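Local coordinates for protein lovastatin nonaketide synthase, polyketide synthase component (Aspergillus terreus, PDB 7CPX) that builds dihydromonacolin L, the nonaketide precursor of lovastatin, from nine malonyl-CoA units as a homodimeric, multidomain iterative polyketide synthase that works with its partner protein lovC, at residues P1264-D1269 against S1823-Y1828; N1817-S1822 against T2142-I2147; L1195-H1200 against K1259-P1264. The protein carries 2 engineered substitutions. One frame throughout, in Å; residues are numbered along the deposited sequence.

In the fold
Contact 3 comes first along the chain. It pairs strand 1196-1206 with the end of strand 1249-1260 and closes a short loop within the dehydratase domain. Contact 1 starts where contact 3 ends, and the two share Pro-1264. It closes a loop of 553 residues that includes the methyltransferase region. Contact 2 opens inside that loop, on helix 1814-1822, and closes beyond it at 2142-2147, so contacts 1 and 2 cross. Their centres lie about 9 Å apart. Ile-1827 of contact 1 packs on the helix and is paired through its backbone with Val-2144 of contact 2. Together they tie the connection that follows strand 1249-1260 to the first residues of the ketoreductase region.

Contact 1: P1264-D1269 against S1823-Y1828; sequences PDASTD and SRRPIY
Arg-1824 is the first residue of 1823-1828 to meet the 1264-1269 loop. Its chain runs straight from the backbone and then bends at chi3 (48°), which carries the guanidinium in beside Thr-1268 and Asp-1269. NH2 of Arg-1824 donates to OD1 of Asp-1269 at 2.8 Å as part of a salt bridge. The carboxylate is met on its anti side and from out of its plane, with the two flat groups 62° apart. The same NH2 also has a weak bond to Asn-1821 of helix 1814-1822. NH1 makes a weak, bent hydrogen bond to OG1 of Thr-1268 at 2.6 Å. The carbonyl oxygen of Thr-1268 sits over one face of this guanidinium, and CB of Pro-1264 lies at its edge.

Arg-1825 follows and completes a salt-bridge network centred on Asp-1269. The acceptor stands just after a short 3-10 turn, 1266-1268, in the connection from the dehydratase strand 1249-1260 to strand 1275-1280. Arg-1825 extends from CG to NE and grips the carboxylate side-on. NE bonds to OD1 of Asp-1269 at 2.6 Å, and NH2 bonds to OD2 of Asp-1269 at 2.5 Å. Both oxygens use their syn lone pairs, and the planes are only 21° apart. OD1 therefore accepts from both arginines. The two positive groups would be expected to favour a charged carboxylate. The backbone of Asp-1265 and Ala-1266 lies over one face of the Arg-1825 guanidinium. Nearer the backbone, CB of Arg-1825 packs on CB of Pro-1264 at 4.0 Å.

Ile-1827 comes last, after the inverse gamma turn centred on Pro-1826. Its CD1 lies over the opposite face of the Arg-1825 guanidinium and approaches OD2 of Asp-1269 to 3.8 Å.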
loop_
_atom_site.group_PDB
_atom_site.type_symbol
_atom_site.label_atom_id
_atom_site.label_comp_id
_atom_site.label_asym_id
_atom_site.label_seq_id
_atom_site.Cartn_x
_atom_site.Cartn_y
_atom_site.Cartn_z
ATOM N N PRO A 1264 -9.099 10.941 -32.792
ATOM C CA PRO A 1264 -8.950 11.729 -34.020
ATOM C C PRO A 1264 -10.263 12.376 -34.427
ATOM O O PRO A 1264 -11.343 11.808 -34.245
ATOM C CB PRO A 1264 -8.484 10.699 -35.055
ATOM C CG PRO A 1264 -7.986 9.544 -34.268
ATOM C CD PRO A 1264 -8.797 9.518 -33.021
ATOM N N ASP A 1265 -10.158 13.575 -34.986
ATOM C CA ASP A 1265 -11.304 14.343 -35.442
ATOM C C ASP A 1265 -11.223 14.549 -36.948
ATOM O O ASP A 1265 -10.215 14.243 -37.592
ATOM C CB ASP A 1265 -11.370 15.695 -34.723
ATOM C CG ASP A 1265 -11.411 15.551 -33.216
ATOM O OD1 ASP A 1265 -11.937 14.528 -32.729
ATOM O OD2 ASP A 1265 -10.918 16.460 -32.516
ATOM N N ALA A 1266 -12.311 15.076 -37.509
ATOM C CA ALA A 1266 -12.323 15.378 -38.935
ATOM C C ALA A 1266 -11.255 16.401 -39.292
ATOM O O ALA A 1266 -10.768 16.421 -40.428
ATOM C CB ALA A 1266 -13.703 15.882 -39.353
ATOM N N SER A 1267 -10.877 17.258 -38.340
ATOM C CA SER A 1267 -9.809 18.216 -38.595
ATOM C C SER A 1267 -8.490 17.510 -38.876
ATOM O O SER A 1267 -7.635 18.051 -39.587
ATOM C CB SER A 1267 -9.659 19.164 -37.406
ATOM O OG SER A 1267 -9.358 18.448 -36.221
ATOM N N THR A 1268 -8.307 16.310 -38.332
ATOM C CA THR A 1268 -7.113 15.519 -38.594
ATOM C C THR A 1268 -7.207 14.733 -39.893
ATOM O O THR A 1268 -6.242 14.054 -40.257
ATOM C CB THR A 1268 -6.850 14.550 -37.436
ATOM O OG1 THR A 1268 -7.897 13.572 -37.378
ATOM C CG2 THR A 1268 -6.788 15.299 -36.115
ATOM N N ASP A 1269 -8.337 14.800 -40.592
ATOM C CA ASP A 1269 -8.489 14.056 -41.833
ATOM C C ASP A 1269 -7.499 14.490 -42.905
ATOM O O ASP A 1269 -7.188 15.676 -43.049
ATOM C CB ASP A 1269 -9.931 14.102 -42.345
ATOM C CG ASP A 1269 -10.882 13.308 -41.474
ATOM O OD1 ASP A 1269 -10.424 12.728 -40.467
ATOM O OD2 ASP A 1269 -12.087 13.260 -41.796
ATOM N N SER A 1823 -9.640 4.095 -41.943
ATOM C CA SER A 1823 -8.531 3.337 -41.386
ATOM C C SER A 1823 -8.025 3.951 -40.090
ATOM O O SER A 1823 -7.419 3.246 -39.277
ATOM C CB SER A 1823 -7.408 3.260 -42.423
ATOM O OG SER A 1823 -6.196 2.802 -41.860
ATOM N N ARG A 1824 -8.287 5.241 -39.867
ATOM C CA ARG A 1824 -7.747 5.964 -38.726
ATOM C C ARG A 1824 -8.794 6.386 -37.705
ATOM O O ARG A 1824 -8.430 6.653 -36.556
ATOM C CB ARG A 1824 -6.999 7.214 -39.209
ATOM C CG ARG A 1824 -6.316 8.016 -38.114
ATOM C CD ARG A 1824 -5.526 9.163 -38.711
ATOM N NE ARG A 1824 -6.332 9.889 -39.683
ATOM C CZ ARG A 1824 -7.290 10.748 -39.363
ATOM N NH1 ARG A 1824 -7.554 11.051 -38.104
ATOM N NH2 ARG A 1824 -8.007 11.308 -40.330
ATOM N N ARG A 1825 -10.066 6.461 -38.082
ATOM C CA ARG A 1825 -11.116 6.848 -37.151
ATOM C C ARG A 1825 -12.443 6.316 -37.673
ATOM O O ARG A 1825 -12.543 5.933 -38.844
ATOM C CB ARG A 1825 -11.175 8.373 -36.973
ATOM C CG ARG A 1825 -11.649 9.135 -38.199
ATOM C CD ARG A 1825 -11.562 10.634 -37.968
ATOM N NE ARG A 1825 -12.158 11.405 -39.052
ATOM C CZ ARG A 1825 -13.440 11.735 -39.125
ATOM N NH1 ARG A 1825 -14.306 11.356 -38.201
ATOM N NH2 ARG A 1825 -13.865 12.462 -40.154
ATOM N N PRO A 1826 -13.481 6.277 -36.830
ATOM C CA PRO A 1826 -14.769 5.730 -37.278
ATOM C C PRO A 1826 -15.520 6.672 -38.205
ATOM O O PRO A 1826 -16.394 7.429 -37.772
ATOM C CB PRO A 1826 -15.536 5.504 -35.965
ATOM C CG PRO A 1826 -14.518 5.626 -34.875
ATOM C CD PRO A 1826 -13.490 6.570 -35.390
ATOM N N ILE A 1827 -15.177 6.636 -39.487
ATOM C CA ILE A 1827 -15.856 7.454 -40.484
ATOM C C ILE A 1827 -17.181 6.794 -40.840
ATOM O O ILE A 1827 -17.231 5.594 -41.136
ATOM C CB ILE A 1827 -14.978 7.633 -41.732
ATOM C CG1 ILE A 1827 -13.648 8.308 -41.367
ATOM C CG2 ILE A 1827 -15.735 8.421 -42.785
ATOM C CD1 ILE A 1827 -13.585 9.795 -41.655
ATOM N N TYR A 1828 -18.256 7.575 -40.819
ATOM C CA TYR A 1828 -19.596 7.089 -41.121
ATOM C C TYR A 1828 -20.098 7.725 -42.409
ATOM O O TYR A 1828 -19.955 8.936 -42.606
ATOM C CB TYR A 1828 -20.562 7.394 -39.975
ATOM C CG TYR A 1828 -20.299 6.590 -38.723
ATOM C CD1 TYR A 1828 -20.758 5.287 -38.605
ATOM C CD2 TYR A 1828 -19.596 7.135 -37.660
ATOM C CE1 TYR A 1828 -20.521 4.548 -37.465
ATOM C CE2 TYR A 1828 -19.355 6.404 -36.516
ATOM C CZ TYR A 1828 -19.820 5.111 -36.423
ATOM O OH TYR A 1828 -19.582 4.377 -35.284
#

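Contact 2: N1817-S1822 against T2142-I2147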
loop_
_atom_site.group_PDB
_atom_site.type_symbol
_atom_site.label_atom_id
_atom_site.label_comp_id
_atom_site.label_asym_id
_atom_site.label_seq_id
_atom_site.Cartn_x
_atom_site.Cartn_y
_atom_site.Cartn_z
ATOM N N ASN A 1817 -11.799 9.832 -49.682
ATOM C CA ASN A 1817 -11.203 10.435 -48.495
ATOM C C ASN A 1817 -11.729 9.768 -47.234
ATOM O O ASN A 1817 -10.960 9.447 -46.320
ATOM C CB ASN A 1817 -11.493 11.936 -48.457
ATOM C CG ASN A 1817 -10.702 12.710 -49.487
ATOM O OD1 ASN A 1817 -11.172 12.947 -50.598
ATOM N ND2 ASN A 1817 -9.489 13.106 -49.122
ATOM N N ASN A 1818 -13.043 9.547 -47.173
ATOM C CA ASN A 1818 -13.632 8.846 -46.042
ATOM C C ASN A 1818 -13.123 7.417 -45.963
ATOM O O ASN A 1818 -12.870 6.902 -44.870
ATOM C CB ASN A 1818 -15.155 8.868 -46.157
ATOM C CG ASN A 1818 -15.746 10.220 -45.816
ATOM O OD1 ASN A 1818 -15.159 10.995 -45.062
ATOM N ND2 ASN A 1818 -16.916 10.510 -46.372
ATOM N N ARG A 1819 -12.972 6.755 -47.109
ATOM C CA ARG A 1819 -12.443 5.396 -47.098
ATOM C C ARG A 1819 -11.041 5.364 -46.503
ATOM O O ARG A 1819 -10.729 4.517 -45.659
ATOM C CB ARG A 1819 -12.445 4.814 -48.511
ATOM C CG ARG A 1819 -13.808 4.318 -48.963
ATOM C CD ARG A 1819 -13.716 3.454 -50.210
ATOM N NE ARG A 1819 -13.713 4.243 -51.436
ATOM C CZ ARG A 1819 -14.805 4.700 -52.033
ATOM N NH1 ARG A 1819 -16.008 4.495 -51.526
ATOM N NH2 ARG A 1819 -14.685 5.383 -53.168
ATOM N N MET A 1820 -10.185 6.294 -46.923
ATOM C CA MET A 1820 -8.821 6.330 -46.406
ATOM C C MET A 1820 -8.805 6.648 -44.916
ATOM O O MET A 1820 -8.065 6.023 -44.147
ATOM C CB MET A 1820 -7.996 7.358 -47.179
ATOM C CG MET A 1820 -6.572 7.526 -46.668
ATOM S SD MET A 1820 -5.640 8.768 -47.581
ATOM C CE MET A 1820 -6.631 10.228 -47.280
ATOM N N ASN A 1821 -9.612 7.620 -44.490
ATOM C CA ASN A 1821 -9.581 8.058 -43.101
ATOM C C ASN A 1821 -10.299 7.100 -42.161
ATOM O O ASN A 1821 -10.062 7.151 -40.951
ATOM C CB ASN A 1821 -10.190 9.455 -42.987
ATOM C CG ASN A 1821 -9.380 10.501 -43.721
ATOM O OD1 ASN A 1821 -8.151 10.504 -43.659
ATOM N ND2 ASN A 1821 -10.062 11.388 -44.432
ATOM N N SER A 1822 -11.165 6.231 -42.684
ATOM C CA SER A 1822 -11.794 5.222 -41.845
ATOM C C SER A 1822 -10.766 4.274 -41.257
ATOM O O SER A 1822 -10.995 3.706 -40.183
ATOM C CB SER A 1822 -12.826 4.437 -42.650
ATOM O OG SER A 1822 -12.216 3.778 -43.746
ATOM N N THR A 2142 -23.223 3.893 -41.985
ATOM C CA THR A 2142 -22.356 2.730 -41.937
ATOM C C THR A 2142 -20.911 3.178 -41.773
ATOM O O THR A 2142 -20.472 4.140 -42.412
ATOM C CB THR A 2142 -22.511 1.899 -43.213
ATOM O OG1 THR A 2142 -23.877 1.486 -43.351
ATOM C CG2 THR A 2142 -21.621 0.680 -43.174
ATOM N N ARG A 2143 -20.180 2.482 -40.907
ATOM C CA ARG A 2143 -18.790 2.823 -40.626
ATOM C C ARG A 2143 -17.934 2.475 -41.836
ATOM O O ARG A 2143 -17.688 1.298 -42.118
ATOM C CB ARG A 2143 -18.313 2.085 -39.381
ATOM C CG ARG A 2143 -16.903 2.435 -38.943
ATOM C CD ARG A 2143 -16.663 2.013 -37.505
ATOM N NE ARG A 2143 -15.273 2.175 -37.098
ATOM C CZ ARG A 2143 -14.828 1.973 -35.867
ATOM N NH1 ARG A 2143 -15.642 1.615 -34.886
ATOM N NH2 ARG A 2143 -13.533 2.137 -35.610
ATOM N N VAL A 2144 -17.469 3.498 -42.546
ATOM C CA VAL A 2144 -16.746 3.309 -43.798
ATOM C C VAL A 2144 -15.587 2.345 -43.587
ATOM O O VAL A 2144 -15.009 2.277 -42.496
ATOM C CB VAL A 2144 -16.246 4.653 -44.355
ATOM C CG1 VAL A 2144 -15.503 4.435 -45.652
ATOM C CG2 VAL A 2144 -17.410 5.605 -44.569
ATOM N N ARG A 2145 -15.250 1.590 -44.627
ATOM C CA ARG A 2145 -14.144 0.647 -44.609
ATOM C C ARG A 2145 -13.027 1.152 -45.510
ATOM O O ARG A 2145 -13.275 1.782 -46.543
ATOM C CB ARG A 2145 -14.597 -0.743 -45.066
ATOM C CG ARG A 2145 -13.461 -1.738 -45.270
ATOM C CD ARG A 2145 -13.957 -3.069 -45.809
ATOM N NE ARG A 2145 -14.443 -3.950 -44.753
ATOM C CZ ARG A 2145 -14.730 -5.233 -44.925
ATOM N NH1 ARG A 2145 -14.592 -5.823 -46.101
ATOM N NH2 ARG A 2145 -15.159 -5.946 -43.887
ATOM N N SER A 2146 -11.791 0.871 -45.107
ATOM C CA SER A 2146 -10.645 1.264 -45.910
ATOM C C SER A 2146 -10.673 0.552 -47.257
ATOM O O SER A 2146 -11.111 -0.596 -47.373
ATOM C CB SER A 2146 -9.343 0.945 -45.176
ATOM O OG SER A 2146 -8.221 1.377 -45.923
ATOM N N ILE A 2147 -10.192 1.250 -48.286
ATOM C CA ILE A 2147 -10.197 0.688 -49.631
ATOM C C ILE A 2147 -9.391 -0.602 -49.674
ATOM O O ILE A 2147 -9.758 -1.552 -50.376
ATOM C CB ILE A 2147 -9.657 1.723 -50.636
ATOM C CG1 ILE A 2147 -9.940 1.281 -52.071
ATOM C CG2 ILE A 2147 -8.170 1.918 -50.440
ATOM C CD1 ILE A 2147 -11.394 1.375 -52.456
#
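Val-2144 packs against the last turns of helix 1814-1822, with Ser-1822 and Arg-1819 as its main neighbours. The contact joins this helix to the chain leaving strand 2139-2143, at the start of the ketoreductase region.

The apolar part centres on the valine. CG1 of Val-2144 stands 3.5 Å from CA of Arg-1819 and 3.7 Å from CG of Arg-1819, and the two side chains meet at about a right angle. CB of Val-2144 rests 3.8 Å from CB of Ser-1822. Further along, CD1 of Ile-2147 touches CD and NE of Arg-1819, approaching NE to 3.8 Å. Ile-2147 is also packed on helix 2363-2385. That helix supplies Glu-2372, the salt-bridge partner of Arg-1819 NH2. The aliphatic part of Arg-1819 thus passes across Val-2144 and Ile-2147, touching O of Arg-2145 with CG, and its charged end reaches a further helix.

Backbone atoms also meet. CA of Ser-2146 approaches O of Arg-1819 at 3.3 Å in a nearly straight CA-H...O contact (160°). OG of Ser-2146 is hydrogen-bonded to Asp-2148.

Ser-1822 makes its polar bond within its own segment. It has OG between its backbone N and carbonyl carbon (chi1 60°), folded back toward the preceding turn. There OG donates to O of Arg-1819 at 2.5 Å, tilted 33° from the carbonyl plane.

Contact 3: L1195-H1200 against K1259-P1264; sequences LYVPTH and KPFSPP
Val-1197 and Lys-1259 form an antiparallel hydrogen-bonded pair between two strands of the dehydratase domain, in its predicted C-terminal hotdog fold. N of Val-1197 donates to O of Lys-1259 at 2.8 Å, and N of Lys-1259 donates back to O of Val-1197 at 2.9 Å. The next pair, Tyr-1196 with Pro-1260, is non-hydrogen-bonded. Beyond it, N of Phe-1261 bonds to O of Leu-1195, though the modelled length is doubtfully short.

Side chains fill in around this pairing. The Tyr-1196 ring and Pro-1260 lie side by side and point the same way, with CD2 of Tyr-1196 3.5 Å from CD of Pro-1260. The tyrosine hydroxyl bonds to the carbonyl of Gly-1233. CG1 of Val-1197 meets the Phe-1261 ring at its edge, 3.9 Å from CD1. The methyl CG2 of Thr-1199 touches CB of Lys-1259, while OG1 of Thr-1199 is hydrogen-bonded to the carbonyl oxygen of Thr-1257.

The side chain of Val-1197 is about 6 Å from that of His-985 and about 8 Å from that of Asp-1174. These are the predicted catalytic pair, which is consistent with this strand end bordering the dehydratase active site. Further along strand 1196-1206, Thr-1199 and His-1200 both face Thr-1257, a classic beta bulge.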
loop_
_atom_site.group_PDB
_atom_site.type_symbol
_atom_site.label_atom_id
_atom_site.label_comp_id
_atom_site.label_asym_id
_atom_site.label_seq_id
_atom_site.Cartn_x
_atom_site.Cartn_y
_atom_site.Cartn_z
ATOM N N LEU A 1195 -1.277 13.006 -31.972
ATOM C CA LEU A 1195 -0.281 12.623 -30.975
ATOM C C LEU A 1195 -0.711 11.310 -30.335
ATOM O O LEU A 1195 -1.628 11.275 -29.512
ATOM C CB LEU A 1195 -0.119 13.724 -29.933
ATOM C CG LEU A 1195 1.155 13.704 -29.082
ATOM C CD1 LEU A 1195 1.239 14.960 -28.240
ATOM C CD2 LEU A 1195 1.205 12.479 -28.192
ATOM N N TYR A 1196 -0.043 10.223 -30.712
ATOM C CA TYR A 1196 -0.267 8.919 -30.104
ATOM C C TYR A 1196 0.652 8.772 -28.899
ATOM O O TYR A 1196 1.856 9.034 -28.998
ATOM C CB TYR A 1196 -0.001 7.794 -31.101
ATOM C CG TYR A 1196 -0.818 7.844 -32.369
ATOM C CD1 TYR A 1196 -0.396 8.586 -33.457
ATOM C CD2 TYR A 1196 -2.001 7.132 -32.485
ATOM C CE1 TYR A 1196 -1.131 8.628 -34.620
ATOM C CE2 TYR A 1196 -2.741 7.165 -33.645
ATOM C CZ TYR A 1196 -2.303 7.914 -34.712
ATOM O OH TYR A 1196 -3.041 7.955 -35.873
ATOM N N VAL A 1197 0.091 8.351 -27.771
ATOM C CA VAL A 1197 0.882 8.061 -26.579
ATOM C C VAL A 1197 0.734 6.578 -26.265
ATOM O O VAL A 1197 -0.359 6.021 -26.447
ATOM C CB VAL A 1197 0.453 8.926 -25.385
ATOM C CG1 VAL A 1197 0.739 10.386 -25.662
ATOM C CG2 VAL A 1197 -1.022 8.722 -25.079
ATOM N N PRO A 1198 1.781 5.901 -25.800
ATOM C CA PRO A 1198 1.638 4.479 -25.468
ATOM C C PRO A 1198 0.530 4.270 -24.449
ATOM O O PRO A 1198 0.601 4.761 -23.321
ATOM C CB PRO A 1198 3.010 4.105 -24.898
ATOM C CG PRO A 1198 3.940 5.122 -25.429
ATOM C CD PRO A 1198 3.152 6.384 -25.571
ATOM N N THR A 1199 -0.501 3.535 -24.857
ATOM C CA THR A 1199 -1.647 3.268 -24.003
ATOM C C THR A 1199 -1.671 1.842 -23.481
ATOM O O THR A 1199 -2.011 1.625 -22.314
ATOM C CB THR A 1199 -2.953 3.557 -24.754
ATOM O OG1 THR A 1199 -2.934 2.893 -26.024
ATOM C CG2 THR A 1199 -3.137 5.053 -24.952
ATOM N N HIS A 1200 -1.325 0.856 -24.304
ATOM C CA HIS A 1200 -1.406 -0.536 -23.873
ATOM C C HIS A 1200 -0.292 -1.375 -24.478
ATOM O O HIS A 1200 -0.293 -1.652 -25.676
ATOM C CB HIS A 1200 -2.752 -1.156 -24.248
ATOM C CG HIS A 1200 -2.864 -2.605 -23.887
ATOM N ND1 HIS A 1200 -2.470 -3.616 -24.736
ATOM C CD2 HIS A 1200 -3.318 -3.212 -22.765
ATOM C CE1 HIS A 1200 -2.680 -4.784 -24.155
ATOM N NE2 HIS A 1200 -3.194 -4.567 -22.958
ATOM N N LYS A 1259 -2.063 5.045 -28.519
ATOM C CA LYS A 1259 -3.364 5.565 -28.897
ATOM C C LYS A 1259 -3.337 7.089 -28.891
ATOM O O LYS A 1259 -2.574 7.697 -28.134
ATOM C CB LYS A 1259 -4.442 5.064 -27.934
ATOM C CG LYS A 1259 -5.835 4.990 -28.529
ATOM C CD LYS A 1259 -6.690 3.969 -27.801
ATOM C CE LYS A 1259 -8.073 3.867 -28.415
ATOM N NZ LYS A 1259 -8.919 2.858 -27.722
ATOM N N PRO A 1260 -4.146 7.745 -29.722
ATOM C CA PRO A 1260 -4.100 9.209 -29.773
ATOM C C PRO A 1260 -4.347 9.828 -28.407
ATOM O O PRO A 1260 -5.168 9.348 -27.624
ATOM C CB PRO A 1260 -5.216 9.562 -30.761
ATOM C CG PRO A 1260 -5.322 8.382 -31.633
ATOM C CD PRO A 1260 -5.026 7.194 -30.767
ATOM N N PHE A 1261 -3.615 10.908 -28.127
ATOM C CA PHE A 1261 -3.832 11.642 -26.886
ATOM C C PHE A 1261 -5.291 12.048 -26.757
ATOM O O PHE A 1261 -5.863 12.016 -25.661
ATOM C CB PHE A 1261 -2.920 12.867 -26.843
ATOM C CG PHE A 1261 -2.825 13.505 -25.489
ATOM C CD1 PHE A 1261 -2.008 12.966 -24.512
ATOM C CD2 PHE A 1261 -3.543 14.652 -25.198
ATOM C CE1 PHE A 1261 -1.914 13.552 -23.266
ATOM C CE2 PHE A 1261 -3.453 15.243 -23.955
ATOM C CZ PHE A 1261 -2.637 14.694 -22.987
ATOM N N SER A 1262 -5.908 12.430 -27.870
ATOM C CA SER A 1262 -7.341 12.627 -27.977
ATOM C C SER A 1262 -7.836 11.931 -29.234
ATOM O O SER A 1262 -7.097 11.828 -30.218
ATOM C CB SER A 1262 -7.702 14.118 -28.036
ATOM O OG SER A 1262 -7.382 14.764 -26.816
ATOM N N PRO A 1263 -9.076 11.448 -29.239
ATOM C CA PRO A 1263 -9.572 10.707 -30.401
ATOM C C PRO A 1263 -9.469 11.544 -31.663
ATOM O O PRO A 1263 -9.719 12.758 -31.631
ATOM C CB PRO A 1263 -11.035 10.416 -30.041
ATOM C CG PRO A 1263 -11.071 10.452 -28.563
ATOM C CD PRO A 1263 -10.072 11.493 -28.156
ATOM N N PRO A 1264 -9.099 10.941 -32.792
ATOM C CA PRO A 1264 -8.950 11.729 -34.020
ATOM C C PRO A 1264 -10.263 12.376 -34.427
ATOM O O PRO A 1264 -11.343 11.808 -34.245
ATOM C CB PRO A 1264 -8.484 10.699 -35.055
ATOM C CG PRO A 1264 -7.986 9.544 -34.268
ATOM C CD PRO A 1264 -8.797 9.518 -33.021
#